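Local coordinates for prophage MuSo2, 43 kDa tail protein (Shewanella oneidensis, PDB 3CDD), which probably serves as a trimeric baseplate hub protein in the tail of a Mu-like prophage, at residues W299-V305 / E317-I323; E284-W290 / R332-V338. All coordinates share one frame; numbering follows the deposited sequence. Where two conformers were deposited one is given.

Contact 1: W299-V305 / E317-I323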
ATOM      1  N   TRP A 299       2.922  33.063  -0.415  1.00 26.98           N
ATOM      2  CA  TRP A 299       2.966  32.280   0.822  1.00 27.14           C
ATOM      3  C   TRP A 299       4.267  31.503   0.850  1.00 27.28           C
ATOM      4  O   TRP A 299       4.667  30.949  -0.169  1.00 28.14           O
ATOM      5  CB  TRP A 299       1.816  31.274   0.879  1.00 25.93           C
ATOM      6  CG  TRP A 299       0.494  31.917   1.102  1.00 26.10           C
ATOM      7  CD1 TRP A 299      -0.470  32.185   0.156  1.00 21.91           C
ATOM      8  CD2 TRP A 299      -0.032  32.362   2.353  1.00 26.36           C
ATOM      9  NE1 TRP A 299      -1.567  32.741   0.758  1.00 21.50           N
ATOM     10  CE2 TRP A 299      -1.324  32.871   2.103  1.00 24.71           C
ATOM     11  CE3 TRP A 299       0.456  32.355   3.677  1.00 26.80           C
ATOM     12  CZ2 TRP A 299      -2.123  33.415   3.121  1.00 26.93           C
ATOM     13  CZ3 TRP A 299      -0.332  32.893   4.683  1.00 23.86           C
ATOM     14  CH2 TRP A 299      -1.616  33.398   4.406  1.00 26.43           C
ATOM     15  N   ASN A 300       4.897  31.419   2.022  1.00 27.50           N
ATOM     16  CA  ASN A 300       6.273  30.912   2.116  1.00 27.29           C
ATOM     17  C   ASN A 300       6.404  29.941   3.269  1.00 27.12           C
ATOM     18  O   ASN A 300       5.852  30.188   4.316  1.00 25.45           O
ATOM     19  CB  ASN A 300       7.236  32.091   2.297  1.00 26.95           C
ATOM     20  CG  ASN A 300       8.702  31.715   2.084  1.00 28.07           C
ATOM     21  OD1 ASN A 300       9.040  30.602   1.641  1.00 29.31           O
ATOM     22  ND2 ASN A 300       9.576  32.650   2.390  1.00 24.90           N
ATOM     23  N   ILE A 301       7.110  28.826   3.060  1.00 27.56           N
ATOM     24  CA  ILE A 301       7.341  27.857   4.129  1.00 28.07           C
ATOM     25  C   ILE A 301       8.270  28.468   5.171  1.00 27.77           C
ATOM     26  O   ILE A 301       8.991  29.414   4.884  1.00 27.95           O
ATOM     27  CB  ILE A 301       7.956  26.496   3.646  1.00 27.83           C
ATOM     28  CG1 ILE A 301       9.249  26.714   2.834  1.00 28.15           C
ATOM     29  CG2 ILE A 301       6.907  25.641   2.893  1.00 29.64           C
ATOM     30  CD1 ILE A 301       9.904  25.394   2.332  1.00 28.21           C
ATOM     31  N   ASN A 302       8.249  27.909   6.378  1.00 28.33           N
ATOM     32  CA  ASN A 302       9.115  28.370   7.470  1.00 28.23           C
ATOM     33  C   ASN A 302       8.910  29.848   7.754  1.00 28.20           C
ATOM     34  O   ASN A 302       9.872  30.617   7.894  1.00 28.37           O
ATOM     35  CB  ASN A 302      10.585  28.053   7.185  1.00 27.63           C
ATOM     36  CG  ASN A 302      11.418  27.993   8.444  1.00 28.33           C
ATOM     37  OD1 ASN A 302      10.876  27.818   9.547  1.00 28.71           O
ATOM     38  ND2 ASN A 302      12.748  28.144   8.300  1.00 24.46           N
ATOM     39  N   THR A 303       7.645  30.246   7.799  1.00 28.30           N
ATOM     40  CA  THR A 303       7.267  31.544   8.328  1.00 28.88           C
ATOM     41  C   THR A 303       6.154  31.335   9.334  1.00 30.04           C
ATOM     42  O   THR A 303       5.435  30.317   9.283  1.00 30.36           O
ATOM     43  CB  THR A 303       6.829  32.566   7.236  1.00 29.54           C
ATOM     44  OG1 THR A 303       5.831  31.993   6.392  1.00 30.03           O
ATOM     45  CG2 THR A 303       8.029  33.048   6.381  1.00 28.99           C
ATOM     46  N   LEU A 304       6.026  32.283  10.260  1.00 30.34           N
ATOM     47  CA  LEU A 304       5.065  32.169  11.344  1.00 31.21           C
ATOM     48  C   LEU A 304       3.779  32.930  11.006  1.00 31.45           C
ATOM     49  O   LEU A 304       3.820  34.058  10.465  1.00 31.13           O
ATOM     50  CB  LEU A 304       5.675  32.707  12.662  1.00 31.59           C
ATOM     51  CG  LEU A 304       6.828  31.969  13.370  1.00 31.04           C
ATOM     52  CD1 LEU A 304       7.300  32.779  14.557  1.00 33.46           C
ATOM     53  CD2 LEU A 304       6.424  30.575  13.830  1.00 34.50           C
ATOM     54  N   VAL A 305       2.651  32.307  11.349  1.00 31.16           N
ATOM     55  CA  VAL A 305       1.332  32.843  11.039  1.00 31.27           C
ATOM     56  C   VAL A 305       0.393  32.677  12.262  1.00 30.59           C
ATOM     57  O   VAL A 305       0.175  31.561  12.727  1.00 30.45           O
ATOM     58  CB  VAL A 305       0.792  32.176   9.730  1.00 31.51           C
ATOM     59  CG1 VAL A 305       0.438  30.704   9.957  1.00 32.04           C
ATOM     60  CG2 VAL A 305      -0.392  32.930   9.188  1.00 33.48           C
ATOM     61  N   GLU A 317       0.379  31.053  17.472  1.00 39.89           N
ATOM     62  CA  GLU A 317       1.136  31.397  16.276  1.00 39.23           C
ATOM     63  C   GLU A 317       1.706  30.088  15.788  1.00 38.33           C
ATOM     64  O   GLU A 317       2.293  29.343  16.577  1.00 38.45           O
ATOM     65  CB  GLU A 317       2.237  32.399  16.600  1.00 39.55           C
ATOM     66  CG  GLU A 317       2.590  33.300  15.432  1.00 41.33           C
ATOM     67  CD  GLU A 317       3.575  34.388  15.799  1.00 44.11           C
ATOM     68  OE1 GLU A 317       4.212  34.296  16.875  1.00 44.00           O
ATOM     69  OE2 GLU A 317       3.721  35.345  14.998  1.00 47.25           O
HETATM   70  N   MSE A 318       1.515  29.798  14.501  0.50 37.69           N
HETATM   71  CA  MSE A 318       1.916  28.522  13.931  0.50 37.19           C
HETATM   72  C   MSE A 318       3.019  28.703  12.900  0.50 36.07           C
HETATM   73  O   MSE A 318       3.225  29.805  12.387  0.50 36.31           O
HETATM   74  CB  MSE A 318       0.710  27.830  13.283  0.50 37.77           C
HETATM   75  CG  MSE A 318      -0.494  27.715  14.211  0.50 40.10           C
HETATM   76 SE   MSE A 318      -0.453  26.143  15.317  0.50 45.28          SE
HETATM   77  CE  MSE A 318      -1.636  25.086  14.235  0.50 41.69           C
ATOM     78  N   LEU A 319       3.724  27.617  12.601  1.00 34.63           N
ATOM     79  CA  LEU A 319       4.746  27.635  11.565  1.00 33.19           C
ATOM     80  C   LEU A 319       4.202  27.010  10.279  1.00 31.85           C
ATOM     81  O   LEU A 319       3.629  25.926  10.313  1.00 30.26           O
ATOM     82  CB  LEU A 319       6.000  26.882  12.030  1.00 33.08           C
ATOM     83  CG  LEU A 319       7.188  27.038  11.056  1.00 33.67           C
ATOM     84  CD1 LEU A 319       7.892  28.383  11.258  1.00 32.48           C
ATOM     85  CD2 LEU A 319       8.163  25.865  11.137  1.00 34.07           C
ATOM     86  N   ILE A 320       4.384  27.686   9.149  1.00 30.68           N
ATOM     87  CA  ILE A 320       4.015  27.070   7.870  1.00 29.55           C
ATOM     88  C   ILE A 320       5.042  26.011   7.492  1.00 28.90           C
ATOM     89  O   ILE A 320       6.189  26.331   7.177  1.00 29.65           O
ATOM     90  CB  ILE A 320       3.858  28.088   6.710  1.00 28.96           C
ATOM     91  CG1 ILE A 320       2.796  29.142   7.062  1.00 29.05           C
ATOM     92  CG2 ILE A 320       3.541  27.336   5.396  1.00 28.58           C
ATOM     93  CD1 ILE A 320       2.551  30.169   5.967  1.00 29.87           C
ATOM     94  N   ALA A 321       4.607  24.757   7.489  1.00 28.94           N
ATOM     95  CA  ALA A 321       5.463  23.621   7.160  1.00 29.28           C
ATOM     96  C   ALA A 321       5.384  23.220   5.679  1.00 29.38           C
ATOM     97  O   ALA A 321       6.356  22.721   5.103  1.00 30.03           O
ATOM     98  CB  ALA A 321       5.123  22.423   8.047  1.00 28.53           C
ATOM     99  N   SER A 322       4.235  23.434   5.055  1.00 28.78           N
ATOM    100  CA  SER A 322       4.087  23.035   3.679  1.00 28.98           C
ATOM    101  C   SER A 322       3.048  23.884   2.998  1.00 27.66           C
ATOM    102  O   SER A 322       2.133  24.359   3.648  1.00 27.68           O
ATOM    103  CB  SER A 322       3.619  21.584   3.656  1.00 29.03           C
ATOM    104  OG  SER A 322       3.743  21.079   2.357  1.00 36.61           O
ATOM    105  N   ILE A 323       3.152  24.022   1.681  1.00 26.74           N
ATOM    106  CA  ILE A 323       2.152  24.730   0.919  1.00 26.25           C
ATOM    107  C   ILE A 323       1.859  23.950  -0.331  1.00 26.62           C
ATOM    108  O   ILE A 323       2.793  23.568  -1.038  1.00 26.67           O
ATOM    109  CB  ILE A 323       2.636  26.175   0.508  1.00 26.01           C
ATOM    110  CG1 ILE A 323       2.938  27.012   1.739  1.00 25.67           C
ATOM    111  CG2 ILE A 323       1.556  26.892  -0.256  1.00 28.01           C
ATOM    112  CD1 ILE A 323       3.852  28.209   1.414  1.00 24.96           C
TER
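Ile320 is the main bump of this contact, fitting into a hollow formed by the turn at Asn300-Thr303 and flanked by Trp299 and Val305. With CG1 anti to the carbonyl carbon (chi1 -58°) and the chain extended, CD1 reaches the Trp299 ring obliquely, 3.8 Å from CE3, while CG1 lies 4.0 Å from Val305 CG1. Thr303 lies alongside, and its OG1 donates to Asn300 O (2.8 Å), closing the turn over the methyl. Asn302, in a left-handed helical conformation, bends the chain sharply there. A second bump, Ile323 CD1, presses on the main chain of Trp299 and is 3.7 Å from Trp299 CB. Leu304 and Leu319 mesh on the other face, CD2 to CD1 at 3.7 Å; Leu319 CD1 also lies 3.5 Å from Asn302 OD1, whose amide is held by Ser184 and Arg182. The Glu317 carboxylate passes across Leu304 CB to its salt bridge with Lys187. Backbone bonds tie the pieces together: Asn302 N donates to Ile320 O, Ile320 N to Thr303 O in a nearly straight bond (177°), and Val305 and Met318 (selenomethionine) exchange two. Strand 317-328 is thereby paired with strand 304-309 and the loop before it, while strand 331-339 brings Ile336 and Val338 against Ile320 and Met318, and Arg26 of strand 21-27 binds Asn300.

Contact 2: E284-W290 / R332-V338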
ATOM      1  N   GLU A 284      -4.760  22.197   8.050  1.00 31.93           N
ATOM      2  CA  GLU A 284      -4.533  22.685   6.688  1.00 31.79           C
ATOM      3  C   GLU A 284      -5.587  23.697   6.327  1.00 31.09           C
ATOM      4  O   GLU A 284      -6.786  23.375   6.353  1.00 31.53           O
ATOM      5  CB  GLU A 284      -4.614  21.530   5.673  1.00 32.53           C
ATOM      6  CG  GLU A 284      -3.451  20.609   5.753  1.00 35.53           C
ATOM      7  CD  GLU A 284      -3.466  19.501   4.716  1.00 38.81           C
ATOM      8  OE1 GLU A 284      -4.438  19.370   3.921  1.00 38.18           O
ATOM      9  OE2 GLU A 284      -2.467  18.756   4.713  1.00 43.22           O
ATOM     10  N   TYR A 285      -5.121  24.884   5.944  1.00 29.29           N
ATOM     11  CA  TYR A 285      -5.955  26.020   5.623  1.00 29.33           C
ATOM     12  C   TYR A 285      -5.912  26.318   4.137  1.00 28.97           C
ATOM     13  O   TYR A 285      -4.859  26.551   3.582  1.00 29.11           O
ATOM     14  CB  TYR A 285      -5.507  27.266   6.446  1.00 28.97           C
ATOM     15  CG  TYR A 285      -5.872  27.098   7.924  1.00 29.09           C
ATOM     16  CD1 TYR A 285      -5.039  26.405   8.805  1.00 30.97           C
ATOM     17  CD2 TYR A 285      -7.084  27.554   8.398  1.00 27.67           C
ATOM     18  CE1 TYR A 285      -5.412  26.201  10.165  1.00 31.91           C
ATOM     19  CE2 TYR A 285      -7.456  27.379   9.740  1.00 29.73           C
ATOM     20  CZ  TYR A 285      -6.625  26.698  10.605  1.00 30.70           C
ATOM     21  OH  TYR A 285      -7.034  26.522  11.902  1.00 31.41           O
ATOM     22  N   THR A 286      -7.083  26.356   3.521  1.00 28.94           N
ATOM     23  CA  THR A 286      -7.226  26.679   2.113  1.00 27.49           C
ATOM     24  C   THR A 286      -7.566  28.166   2.023  1.00 28.34           C
ATOM     25  O   THR A 286      -8.579  28.620   2.585  1.00 27.98           O
ATOM     26  CB  THR A 286      -8.352  25.861   1.503  1.00 27.40           C
ATOM     27  OG1 THR A 286      -8.074  24.444   1.656  1.00 26.43           O
ATOM     28  CG2 THR A 286      -8.565  26.223   0.043  1.00 27.16           C
ATOM     29  N   VAL A 287      -6.716  28.914   1.307  1.00 27.55           N
ATOM     30  CA  VAL A 287      -6.942  30.327   1.040  1.00 26.92           C
ATOM     31  C   VAL A 287      -7.029  30.569  -0.480  1.00 27.29           C
ATOM     32  O   VAL A 287      -6.575  29.729  -1.289  1.00 26.07           O
ATOM     33  CB  VAL A 287      -5.833  31.225   1.704  1.00 27.08           C
ATOM     34  CG1 VAL A 287      -5.811  31.000   3.249  1.00 28.06           C
ATOM     35  CG2 VAL A 287      -4.458  30.942   1.124  1.00 23.90           C
ATOM     36  N   THR A 288      -7.609  31.711  -0.851  1.00 26.85           N
ATOM     37  CA  THR A 288      -7.704  32.142  -2.229  1.00 27.54           C
ATOM     38  C   THR A 288      -6.410  32.859  -2.641  1.00 28.15           C
ATOM     39  O   THR A 288      -5.914  33.723  -1.914  1.00 28.37           O
ATOM     40  CB  THR A 288      -8.948  33.063  -2.440  1.00 28.10           C
ATOM     41  OG1 THR A 288     -10.144  32.278  -2.381  1.00 26.92           O
ATOM     42  CG2 THR A 288      -8.912  33.766  -3.808  1.00 27.45           C
ATOM     43  N   GLY A 289      -5.864  32.500  -3.809  1.00 28.41           N
ATOM     44  CA  GLY A 289      -4.650  33.154  -4.312  1.00 28.18           C
ATOM     45  C   GLY A 289      -3.380  32.512  -3.777  1.00 27.05           C
ATOM     46  O   GLY A 289      -3.365  31.947  -2.713  1.00 27.46           O
ATOM     47  N   TRP A 290      -2.313  32.588  -4.544  1.00 26.95           N
ATOM     48  CA  TRP A 290      -0.991  32.114  -4.127  1.00 26.40           C
ATOM     49  C   TRP A 290      -0.236  33.217  -3.371  1.00 26.69           C
ATOM     50  O   TRP A 290       0.791  32.963  -2.714  1.00 26.00           O
ATOM     51  CB  TRP A 290      -0.213  31.786  -5.388  1.00 26.62           C
ATOM     52  CG  TRP A 290      -0.682  30.577  -6.110  1.00 26.04           C
ATOM     53  CD1 TRP A 290      -1.872  29.890  -5.938  1.00 27.28           C
ATOM     54  CD2 TRP A 290       0.048  29.874  -7.120  1.00 26.48           C
ATOM     55  NE1 TRP A 290      -1.916  28.794  -6.811  1.00 26.53           N
ATOM     56  CE2 TRP A 290      -0.750  28.770  -7.537  1.00 25.48           C
ATOM     57  CE3 TRP A 290       1.320  30.048  -7.693  1.00 24.46           C
ATOM     58  CZ2 TRP A 290      -0.321  27.875  -8.519  1.00 27.08           C
ATOM     59  CZ3 TRP A 290       1.737  29.165  -8.666  1.00 24.97           C
ATOM     60  CH2 TRP A 290       0.928  28.083  -9.062  1.00 25.73           C
ATOM     61  N   ARG A 332      -7.262  29.926  -8.423  1.00 33.59           N
ATOM     62  CA  ARG A 332      -6.017  29.726  -7.704  1.00 32.98           C
ATOM     63  C   ARG A 332      -6.261  29.583  -6.224  1.00 32.64           C
ATOM     64  O   ARG A 332      -6.985  30.391  -5.625  1.00 32.81           O
ATOM     65  CB  ARG A 332      -5.117  30.930  -7.876  1.00 32.59           C
ATOM     66  CG  ARG A 332      -4.174  30.808  -8.983  1.00 33.01           C
ATOM     67  CD  ARG A 332      -3.950  32.161  -9.560  1.00 32.78           C
ATOM     68  NE  ARG A 332      -3.749  32.069 -10.994  1.00 32.10           N
ATOM     69  CZ  ARG A 332      -3.114  32.973 -11.712  1.00 30.81           C
ATOM     70  NH1 ARG A 332      -2.589  34.041 -11.121  1.00 27.35           N
ATOM     71  NH2 ARG A 332      -2.997  32.787 -13.019  1.00 31.77           N
ATOM     72  N   LEU A 333      -5.625  28.581  -5.630  1.00 31.12           N
ATOM     73  CA  LEU A 333      -5.772  28.307  -4.213  1.00 30.56           C
ATOM     74  C   LEU A 333      -4.408  27.996  -3.635  1.00 29.67           C
ATOM     75  O   LEU A 333      -3.499  27.621  -4.353  1.00 29.52           O
ATOM     76  CB  LEU A 333      -6.689  27.104  -4.016  1.00 31.38           C
ATOM     77  CG  LEU A 333      -8.163  27.178  -4.388  1.00 32.70           C
ATOM     78  CD1 LEU A 333      -8.782  25.808  -4.122  1.00 31.78           C
ATOM     79  CD2 LEU A 333      -8.836  28.234  -3.557  1.00 32.92           C
ATOM     80  N   ALA A 334      -4.254  28.190  -2.339  1.00 29.97           N
ATOM     81  CA  ALA A 334      -3.060  27.725  -1.642  1.00 30.43           C
ATOM     82  C   ALA A 334      -3.521  26.973  -0.417  1.00 31.14           C
ATOM     83  O   ALA A 334      -4.394  27.434   0.337  1.00 32.07           O
ATOM     84  CB  ALA A 334      -2.110  28.894  -1.261  1.00 29.98           C
ATOM     85  N   VAL A 335      -2.965  25.793  -0.227  1.00 30.43           N
ATOM     86  CA  VAL A 335      -3.266  25.064   0.966  1.00 30.86           C
ATOM     87  C   VAL A 335      -2.063  25.129   1.896  1.00 30.41           C
ATOM     88  O   VAL A 335      -1.005  24.628   1.574  1.00 29.94           O
ATOM     89  CB  VAL A 335      -3.637  23.608   0.666  1.00 30.39           C
ATOM     90  CG1 VAL A 335      -4.004  22.916   1.951  1.00 31.99           C
ATOM     91  CG2 VAL A 335      -4.797  23.539  -0.353  1.00 31.74           C
ATOM     92  N   ILE A 336      -2.262  25.738   3.061  1.00 30.34           N
ATOM     93  CA  ILE A 336      -1.181  26.002   4.004  1.00 30.09           C
ATOM     94  C   ILE A 336      -1.313  24.995   5.157  1.00 30.11           C
ATOM     95  O   ILE A 336      -2.319  24.992   5.851  1.00 29.52           O
ATOM     96  CB  ILE A 336      -1.272  27.447   4.497  1.00 30.75           C
ATOM     97  CG1 ILE A 336      -1.201  28.408   3.299  1.00 29.46           C
ATOM     98  CG2 ILE A 336      -0.194  27.791   5.525  1.00 29.47           C
ATOM     99  CD1 ILE A 336      -2.265  29.451   3.457  1.00 28.92           C
ATOM    100  N   SER A 337      -0.322  24.110   5.268  1.00 29.32           N
ATOM    101  CA  SER A 337      -0.197  23.149   6.360  0.50 29.19           C
ATOM    102  C   SER A 337       0.615  23.777   7.499  1.00 29.43           C
ATOM    103  O   SER A 337       1.780  24.152   7.293  1.00 29.88           O
ATOM    104  CB  SER A 337       0.540  21.921   5.842  0.50 28.93           C
ATOM    105  OG  SER A 337       0.638  20.899   6.811  0.50 28.47           O
ATOM    106  N   VAL A 338       0.026  23.908   8.686  1.00 29.21           N
ATOM    107  CA  VAL A 338       0.687  24.612   9.798  1.00 29.63           C
ATOM    108  C   VAL A 338       0.946  23.680  10.973  1.00 30.17           C
ATOM    109  O   VAL A 338       0.172  22.764  11.229  1.00 29.47           O
ATOM    110  CB  VAL A 338      -0.130  25.810  10.309  1.00 30.13           C
ATOM    111  CG1 VAL A 338      -0.206  26.918   9.255  1.00 28.96           C
ATOM    112  CG2 VAL A 338      -1.549  25.345  10.770  1.00 28.51           C
TER
HETATM  113  O   HOH W   1      -0.906  19.023   6.638  1.00 49.59           O
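Ile336 sets CG1 anti to the carbonyl carbon and then twists to a chi2 of 135°, off the staggered positions, which lays CD1 against Val287 CG2 at 3.5 Å; the two side chains cross at about a right angle. Val287 CG2 also packs on Ala334 CB (3.9 Å); the same valine methyl thus touches two residues of the facing strand. At the far end Trp290, with chi1 -71° and a small chi2 of 14°, turns its indole under Arg332, whose CG lies over the face of the five-membered ring in a CH-pi contact, 4.1 Å from the centroid. NE1 of this indole is bonded to Ser326 O, and the Arg332 guanidinium reaches on to Glu327. Val338 CG2 approaches the edge of the Tyr285 ring, 4.0 Å from CE1. The opposite face carries Glu284, Thr286 and Thr288 against Ser337, Val335 and Leu333; Glu284 CB meets Val335 CG1 and its carboxylate bridges to Arg202. Antiparallel pairs Tyr285-Ile336 and Val287-Ala334 each share two backbone bonds. Gly289 N then reaches Arg332 O (3.0 Å) from well above the carbonyl plane, at backbone angles suited to glycine. Strand 200-206 pairs with strand 281-288, strand 317-328 borders strand 331-339, and Tyr84 of a second subunit packs on Tyr285.

How the contacts relate
Contact 2 closes a chain loop inside which contact 1 is nested, and their centres are 11 Å apart. They join through adjacent strands 317-328 and 331-339: Ala321 N lies 2.9 Å from Ser337 O, and Ser322 O lies 3.0 Å from Ser337 N, both probable hydrogen bonds. Two residues thus face one, a classic beta bulge at the seam, across which the selenomethionine Met318 packs on Val338. The other two segments meet as well: Trp299 NE1 of contact 1 packs 3.4 Å from Val287 CG2 of contact 2, and Trp290 and Trp299 share a backbone hydrogen bond. Together the contacts link strands of the fourth, barrel-clan domain of the GpP family.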